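Long-range contacts in serine rich repeat protein-1 (Srr-1) (Streptococcus agalactiae NEM316, PDB 4RMB), which probably mediates adhesion of the bacterium to host cells by binding keratin 4 through this domain, a variant of the DEv-IgG fold: residues G32-I37 against S124-I129; A53-L58 against Y109-K114. One frame throughout, in Å; residues are numbered along the deposited sequence.

Interaction 1: G32-I37 against S124-I129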
ATOM      1  N   GLY B  32      -8.358   5.381 -26.507  1.00 23.69           N
ATOM      2  CA  GLY B  32      -6.933   5.391 -26.766  1.00 21.07           C
ATOM      3  C   GLY B  32      -6.270   4.230 -26.048  1.00 18.75           C
ATOM      4  O   GLY B  32      -6.955   3.310 -25.605  1.00 19.97           O
ATOM      5  N   ASN B  33      -4.947   4.268 -25.925  1.00 18.58           N
ATOM      6  CA  ASN B  33      -4.221   3.190 -25.258  1.00 16.56           C
ATOM      7  C   ASN B  33      -4.359   3.228 -23.750  1.00 16.20           C
ATOM      8  O   ASN B  33      -4.804   4.221 -23.177  1.00 16.39           O
ATOM      9  CB  ASN B  33      -2.730   3.255 -25.579  1.00 19.46           C
ATOM     10  CG  ASN B  33      -2.443   3.072 -27.044  1.00 21.39           C
ATOM     11  OD1 ASN B  33      -3.210   2.433 -27.757  1.00 22.71           O
ATOM     12  ND2 ASN B  33      -1.323   3.620 -27.501  1.00 21.62           N
ATOM     13  N   LEU B  34      -3.976   2.125 -23.118  1.00 16.05           N
ATOM     14  CA  LEU B  34      -3.986   2.043 -21.667  1.00 13.87           C
ATOM     15  C   LEU B  34      -2.734   2.788 -21.245  1.00 13.95           C
ATOM     16  O   LEU B  34      -1.697   2.698 -21.905  1.00 12.10           O
ATOM     17  CB  LEU B  34      -3.891   0.594 -21.196  1.00 17.10           C
ATOM     18  CG  LEU B  34      -5.099  -0.309 -21.447  1.00 20.00           C
ATOM     19  CD1 LEU B  34      -4.657  -1.571 -22.176  1.00 24.63           C
ATOM     20  CD2 LEU B  34      -5.744  -0.663 -20.125  1.00 20.44           C
ATOM     21  N   TYR B  35      -2.833   3.521 -20.143  1.00 11.88           N
ATOM     22  CA  TYR B  35      -1.709   4.288 -19.623  1.00 10.90           C
ATOM     23  C   TYR B  35      -1.643   4.121 -18.122  1.00 10.95           C
ATOM     24  O   TYR B  35      -2.619   3.727 -17.482  1.00 10.70           O
ATOM     25  CB  TYR B  35      -1.907   5.790 -19.855  1.00 11.08           C
ATOM     26  CG  TYR B  35      -1.490   6.342 -21.188  1.00 12.67           C
ATOM     27  CD1 TYR B  35      -2.265   6.137 -22.328  1.00 16.70           C
ATOM     28  CD2 TYR B  35      -0.330   7.103 -21.303  1.00 17.10           C
ATOM     29  CE1 TYR B  35      -1.890   6.687 -23.553  1.00 19.71           C
ATOM     30  CE2 TYR B  35       0.054   7.651 -22.515  1.00 18.83           C
ATOM     31  CZ  TYR B  35      -0.732   7.443 -23.634  1.00 18.58           C
ATOM     32  OH  TYR B  35      -0.359   8.022 -24.827  1.00 23.29           O
ATOM     33  N   THR B  36      -0.481   4.424 -17.560  1.00  9.25           N
ATOM     34  CA  THR B  36      -0.351   4.438 -16.113  1.00  9.40           C
ATOM     35  C   THR B  36       0.237   5.793 -15.790  1.00 10.08           C
ATOM     36  O   THR B  36       1.264   6.189 -16.347  1.00 10.26           O
ATOM     37  CB  THR B  36       0.563   3.329 -15.557  1.00  9.23           C
ATOM     38  OG1 THR B  36      -0.193   2.118 -15.454  1.00 13.49           O
ATOM     39  CG2 THR B  36       1.085   3.708 -14.159  1.00 10.88           C
ATOM     40  N   ILE B  37      -0.445   6.524 -14.920  1.00  9.98           N
ATOM     41  CA  ILE B  37       0.021   7.830 -14.502  1.00 11.50           C
ATOM     42  C   ILE B  37       0.310   7.712 -13.016  1.00 11.33           C
ATOM     43  O   ILE B  37      -0.489   7.148 -12.265  1.00  9.97           O
ATOM     44  CB  ILE B  37      -1.052   8.906 -14.750  1.00 13.16           C
ATOM     45  CG1 ILE B  37      -1.292   9.040 -16.261  1.00 18.32           C
ATOM     46  CG2 ILE B  37      -0.622  10.227 -14.134  1.00 14.54           C
ATOM     47  CD1 ILE B  37      -2.381  10.009 -16.632  1.00 22.98           C
ATOM     48  N   SER B 124      -1.366   5.938  -8.420  1.00 12.17           N
ATOM     49  CA  SER B 124      -1.044   5.265  -9.668  1.00 11.30           C
ATOM     50  C   SER B 124      -2.365   4.949 -10.351  1.00 12.29           C
ATOM     51  O   SER B 124      -3.368   4.683  -9.689  1.00 11.62           O
ATOM     52  CB  SER B 124      -0.295   3.954  -9.418  1.00 12.67           C
ATOM     53  OG  SER B 124       0.984   4.175  -8.861  1.00 14.48           O
ATOM     54  N   THR B 125      -2.379   4.986 -11.674  1.00 12.35           N
ATOM     55  CA  THR B 125      -3.608   4.659 -12.386  1.00 11.38           C
ATOM     56  C   THR B 125      -3.351   3.634 -13.476  1.00 11.94           C
ATOM     57  O   THR B 125      -2.212   3.322 -13.813  1.00 11.21           O
ATOM     58  CB  THR B 125      -4.198   5.876 -13.154  1.00 10.89           C
ATOM     59  OG1 THR B 125      -3.357   6.167 -14.282  1.00 11.86           O
ATOM     60  CG2 THR B 125      -4.305   7.105 -12.272  1.00 14.40           C
ATOM     61  N   VAL B 126      -4.446   3.088 -13.983  1.00 10.74           N
ATOM     62  CA  VAL B 126      -4.428   2.245 -15.168  1.00 10.63           C
ATOM     63  C   VAL B 126      -5.613   2.973 -15.770  1.00 10.43           C
ATOM     64  O   VAL B 126      -6.754   2.759 -15.369  1.00 10.76           O
ATOM     65  CB  VAL B 126      -4.764   0.775 -14.927  1.00 10.00           C
ATOM     66  CG1 VAL B 126      -4.968   0.087 -16.278  1.00 13.03           C
ATOM     67  CG2 VAL B 126      -3.597   0.096 -14.215  1.00 12.72           C
ATOM     68  N   SER B 127      -5.332   3.887 -16.690  1.00 11.77           N
ATOM     69  CA  SER B 127      -6.379   4.716 -17.260  1.00 10.55           C
ATOM     70  C   SER B 127      -6.058   5.151 -18.665  1.00 10.58           C
ATOM     71  O   SER B 127      -5.072   4.718 -19.260  1.00 11.78           O
ATOM     72  CB  SER B 127      -6.518   5.984 -16.427  1.00 10.29           C
ATOM     73  OG  SER B 127      -5.278   6.690 -16.398  1.00 11.12           O
ATOM     74  N   ASP B 128      -6.907   6.035 -19.182  1.00 13.66           N
ATOM     75  CA  ASP B 128      -6.676   6.611 -20.487  1.00 14.36           C
ATOM     76  C   ASP B 128      -5.656   7.715 -20.208  1.00 14.35           C
ATOM     77  O   ASP B 128      -5.396   8.063 -19.051  1.00 14.96           O
ATOM     78  CB  ASP B 128      -7.964   7.216 -21.055  1.00 15.85           C
ATOM     79  CG  ASP B 128      -8.478   8.378 -20.223  1.00 17.38           C
ATOM     80  OD1 ASP B 128      -8.686   8.195 -19.010  1.00 16.97           O
ATOM     81  OD2 ASP B 128      -8.675   9.474 -20.782  1.00 19.85           O
ATOM     82  N   ILE B 129      -5.089   8.274 -21.264  1.00 14.59           N
ATOM     83  CA  ILE B 129      -4.087   9.314 -21.126  1.00 15.39           C
ATOM     84  C   ILE B 129      -4.526  10.503 -20.256  1.00 13.91           C
ATOM     85  O   ILE B 129      -3.716  11.077 -19.532  1.00 14.88           O
ATOM     86  CB  ILE B 129      -3.669   9.811 -22.528  1.00 17.35           C
ATOM     87  CG1 ILE B 129      -2.402  10.650 -22.433  1.00 19.61           C
ATOM     88  CG2 ILE B 129      -4.813  10.584 -23.170  1.00 19.81           C
ATOM     89  CD1 ILE B 129      -1.818  11.017 -23.788  1.00 24.28           C
TER
HETATM   90  O   HOH W   1      -5.596   6.864 -23.651  1.00 16.43           O
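With OG1 set between its backbone N and carbonyl carbon (chi1 71°), Thr125 turns its hydroxyl across to strand 35-40, while Tyr35, whose CG lies beside the backbone N (chi1 -85°), lays its ring alongside Ile129, which covers one face. The two chains are antiparallel neighbours in a sheet of this DEv-IgG variant, joined through a single bridge at Tyr35 and Ser127. Two backbone bonds close that hydrogen-bonded pair, Tyr35 N to Ser127 O at 2.7 Å and Ser127 N to Tyr35 O at 2.8 Å. Two residues on, only a weak backbone bond remains, Thr125 N to Ile37 O, and the Ile37 N-H goes to the Thr125 hydroxyl instead. Thr125 OG1 accepts it at 3.0 Å and donates in turn to Ser127 OG, which donates to Asp128 O, a chain of buried hydroxyls that leaves each with a partner. Thr36 OG1 donates to Thr125 O at 2.9 Å, in the carbonyl plane, and accepts the indole N-H of Trp98 (NE1). Leu34 and Val126, apolar as a buried place demands, lie side by side and pack on Met25; Val126 also meets Ala150 of the second subunit. Where the strands part, a water bridges Asn33 O and Ile129 N. Tyr35 offers a broad flat surface to the branched Ile129, whose CB sits 3.9 Å from the ring centroid in a CH-pi contact, 16° off the normal.

Interaction 2: A53-L58 against Y109-K114; sequences AEVKIL and YVVLVK
Val55, Ile57, Val111 and Val113 turn to the face that looks at the other sheet, where beta-branched residues suit both the extended backbone and an apolar interior; all but Val55 are buried. Val55 CG1 reaches Val111 CG1 at 4.3 Å, and Ala53, just before the strand, touches Val113 CG1 with its CB at 3.9 Å. Ile94, Ile96 and Ile38 pack against this layer from the other sheet, closing the core between them. On the reverse face, which bears Glu54, Lys56, Leu58, Val110, Leu112 and Lys114, burial falls off along the strands. Leu58 and Val110 are still buried, and the Leu58 and Leu112 side chains cross at an angle, CD1 to CD1 at 4.1 Å. Farther along, long polar chains take over: Lys56 lays its aliphatic CE against Leu112 CD1 at 3.8 Å, the bend at chi3 (73°) leading its amino end away. Glu54 and Lys114 run side by side at the more open end, yet OE1 and NZ stay 5.9 Å apart, so any attraction is probably weak. Six backbone bonds tie the strands, two at each hydrogen-bonded pair; Leu112 N to Lys56 O, at 2.8 Å, is almost straight (179°). At the buried end Leu58 O lies at the edge of the Tyr109 ring, which stacks on Trp98. Two antiparallel sheets packed face to face are the pattern of an immunoglobulin-like beta-sandwich, here a DEv-IgG variant.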
ATOM      1  N   ALA B  53      13.633  10.840  -9.330  1.00 18.50           N
ATOM      2  CA  ALA B  53      13.151   9.468  -9.294  1.00 17.83           C
ATOM      3  C   ALA B  53      13.889   8.576 -10.281  1.00 18.67           C
ATOM      4  O   ALA B  53      14.222   9.003 -11.386  1.00 19.59           O
ATOM      5  CB  ALA B  53      11.661   9.442  -9.602  1.00 18.44           C
ATOM      6  N   GLU B  54      14.157   7.345  -9.863  1.00 17.41           N
ATOM      7  CA  GLU B  54      14.806   6.354 -10.713  1.00 17.44           C
ATOM      8  C   GLU B  54      13.677   5.399 -11.067  1.00 16.03           C
ATOM      9  O   GLU B  54      13.034   4.829 -10.184  1.00 17.95           O
ATOM     10  CB  GLU B  54      15.924   5.631  -9.960  1.00 20.33           C
ATOM     11  CG  GLU B  54      17.204   6.447  -9.857  1.00 24.31           C
ATOM     12  CD  GLU B  54      18.299   5.737  -9.084  1.00 29.09           C
ATOM     13  OE1 GLU B  54      18.338   4.489  -9.104  1.00 33.58           O
ATOM     14  OE2 GLU B  54      19.134   6.432  -8.469  1.00 33.38           O
ATOM     15  N   VAL B  55      13.435   5.231 -12.360  1.00 15.53           N
ATOM     16  CA  VAL B  55      12.336   4.396 -12.822  1.00 16.04           C
ATOM     17  C   VAL B  55      12.727   3.148 -13.595  1.00 16.04           C
ATOM     18  O   VAL B  55      13.574   3.200 -14.487  1.00 16.96           O
ATOM     19  CB  VAL B  55      11.392   5.228 -13.719  1.00 14.96           C
ATOM     20  CG1 VAL B  55      10.191   4.402 -14.122  1.00 16.61           C
ATOM     21  CG2 VAL B  55      10.965   6.492 -12.993  1.00 18.02           C
ATOM     22  N   LYS B  56      12.104   2.024 -13.248  1.00 16.10           N
ATOM     23  CA  LYS B  56      12.342   0.772 -13.952  1.00 17.26           C
ATOM     24  C   LYS B  56      10.999   0.132 -14.245  1.00 18.43           C
ATOM     25  O   LYS B  56      10.089   0.164 -13.413  1.00 17.79           O
ATOM     26  CB  LYS B  56      13.207  -0.199 -13.138  1.00 19.45           C
ATOM     27  CG  LYS B  56      13.502  -1.489 -13.910  1.00 21.39           C
ATOM     28  CD  LYS B  56      14.750  -2.206 -13.418  1.00 27.06           C
ATOM     29  CE  LYS B  56      14.536  -2.879 -12.079  1.00 30.65           C
ATOM     30  NZ  LYS B  56      15.777  -3.574 -11.631  1.00 33.78           N
ATOM     31  N   ILE B  57      10.868  -0.440 -15.434  1.00 17.39           N
ATOM     32  CA  ILE B  57       9.620  -1.084 -15.820  1.00 19.32           C
ATOM     33  C   ILE B  57       9.911  -2.527 -16.203  1.00 21.69           C
ATOM     34  O   ILE B  57      10.813  -2.797 -16.997  1.00 20.99           O
ATOM     35  CB  ILE B  57       8.970  -0.367 -17.014  1.00 18.20           C
ATOM     36  CG1 ILE B  57       8.825   1.127 -16.698  1.00 19.09           C
ATOM     37  CG2 ILE B  57       7.604  -0.987 -17.312  1.00 19.70           C
ATOM     38  CD1 ILE B  57       8.304   1.959 -17.855  1.00 20.83           C
ATOM     39  N   LEU B  58       9.139  -3.446 -15.633  1.00 23.42           N
ATOM     40  CA  LEU B  58       9.311  -4.871 -15.886  1.00 24.79           C
ATOM     41  C   LEU B  58       8.036  -5.511 -16.421  1.00 26.00           C
ATOM     42  O   LEU B  58       6.935  -5.081 -16.094  1.00 25.63           O
ATOM     43  CB  LEU B  58       9.711  -5.573 -14.590  1.00 24.05           C
ATOM     44  CG  LEU B  58      10.900  -4.950 -13.855  1.00 25.43           C
ATOM     45  CD1 LEU B  58      10.977  -5.498 -12.444  1.00 24.00           C
ATOM     46  CD2 LEU B  58      12.178  -5.235 -14.619  1.00 26.12           C
ATOM     47  N   TYR B 109       2.750  -5.925 -15.589  1.00 20.95           N
ATOM     48  CA  TYR B 109       3.953  -5.107 -15.551  1.00 19.27           C
ATOM     49  C   TYR B 109       4.165  -4.661 -14.118  1.00 18.87           C
ATOM     50  O   TYR B 109       3.258  -4.737 -13.295  1.00 17.64           O
ATOM     51  CB  TYR B 109       3.795  -3.860 -16.427  1.00 18.20           C
ATOM     52  CG  TYR B 109       3.617  -4.135 -17.901  1.00 20.67           C
ATOM     53  CD1 TYR B 109       4.710  -4.438 -18.711  1.00 21.46           C
ATOM     54  CD2 TYR B 109       2.352  -4.097 -18.486  1.00 21.38           C
ATOM     55  CE1 TYR B 109       4.549  -4.697 -20.069  1.00 22.61           C
ATOM     56  CE2 TYR B 109       2.178  -4.357 -19.841  1.00 22.87           C
ATOM     57  CZ  TYR B 109       3.281  -4.656 -20.625  1.00 24.24           C
ATOM     58  OH  TYR B 109       3.110  -4.921 -21.962  1.00 25.39           O
ATOM     59  N   VAL B 110       5.378  -4.213 -13.820  1.00 18.00           N
ATOM     60  CA  VAL B 110       5.693  -3.704 -12.498  1.00 17.98           C
ATOM     61  C   VAL B 110       6.490  -2.444 -12.726  1.00 17.18           C
ATOM     62  O   VAL B 110       7.496  -2.462 -13.435  1.00 17.95           O
ATOM     63  CB  VAL B 110       6.552  -4.679 -11.669  1.00 19.74           C
ATOM     64  CG1 VAL B 110       6.865  -4.059 -10.314  1.00 21.11           C
ATOM     65  CG2 VAL B 110       5.812  -5.993 -11.486  1.00 20.14           C
ATOM     66  N   VAL B 111       6.022  -1.337 -12.165  1.00 14.59           N
ATOM     67  CA  VAL B 111       6.737  -0.090 -12.321  1.00 14.53           C
ATOM     68  C   VAL B 111       7.367   0.237 -10.989  1.00 12.44           C
ATOM     69  O   VAL B 111       6.686   0.306  -9.969  1.00 13.38           O
ATOM     70  CB  VAL B 111       5.811   1.064 -12.740  1.00 13.23           C
ATOM     71  CG1 VAL B 111       6.616   2.351 -12.866  1.00 13.93           C
ATOM     72  CG2 VAL B 111       5.140   0.732 -14.075  1.00 14.91           C
ATOM     73  N   LEU B 112       8.679   0.417 -10.999  1.00 12.31           N
ATOM     74  CA  LEU B 112       9.404   0.729  -9.782  1.00 14.10           C
ATOM     75  C   LEU B 112       9.869   2.173  -9.833  1.00 13.97           C
ATOM     76  O   LEU B 112      10.599   2.558 -10.740  1.00 16.02           O
ATOM     77  CB  LEU B 112      10.613  -0.196  -9.644  1.00 15.79           C
ATOM     78  CG  LEU B 112      10.331  -1.700  -9.637  1.00 19.86           C
ATOM     79  CD1 LEU B 112      11.642  -2.460  -9.725  1.00 23.57           C
ATOM     80  CD2 LEU B 112       9.574  -2.077  -8.370  1.00 21.09           C
ATOM     81  N   VAL B 113       9.440   2.969  -8.861  1.00 13.01           N
ATOM     82  CA  VAL B 113       9.827   4.373  -8.800  1.00 13.62           C
ATOM     83  C   VAL B 113      10.585   4.595  -7.495  1.00 14.04           C
ATOM     84  O   VAL B 113       9.984   4.668  -6.423  1.00 12.21           O
ATOM     85  CB  VAL B 113       8.582   5.293  -8.843  1.00 13.50           C
ATOM     86  CG1 VAL B 113       8.997   6.759  -8.782  1.00 15.50           C
ATOM     87  CG2 VAL B 113       7.800   5.040 -10.119  1.00 15.59           C
ATOM     88  N   LYS B 114      11.910   4.684  -7.590  1.00 14.48           N
ATOM     89  CA  LYS B 114      12.743   4.883  -6.407  1.00 16.74           C
ATOM     90  C   LYS B 114      12.986   6.367  -6.174  1.00 16.64           C
ATOM     91  O   LYS B 114      13.522   7.066  -7.035  1.00 17.41           O
ATOM     92  CB  LYS B 114      14.080   4.148  -6.569  1.00 17.70           C
ATOM     93  CG  LYS B 114      15.019   4.294  -5.374  1.00 21.73           C
ATOM     94  CD  LYS B 114      16.399   3.709  -5.679  1.00 24.66           C
ATOM     95  CE  LYS B 114      16.399   2.189  -5.676  1.00 27.94           C
ATOM     96  NZ  LYS B 114      16.353   1.630  -4.292  1.00 31.93           N
TER

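The two contacts belong to different antiparallel sheets of one domain, with centres about 15 Å apart and nearest atoms about 5 Å apart, not touching. Along the chain the order is 32-37, 53-58, 109-114, 124-129, so interaction 2 falls within the span that interaction 1 bridges. Strand 35-40 is followed by strand 54-60, and strand 108-116 by strand 120-127; each of these successions passes from one sheet to the other. Strand 11-18, next to 108-116 in the sheet of interaction 2, touches interaction 1 through Ile18 on Thr36 and Val126. Interaction 1 lies beside the subunit interface through Ser124, Val126 and Ser127, and interaction 2 lies clear of it.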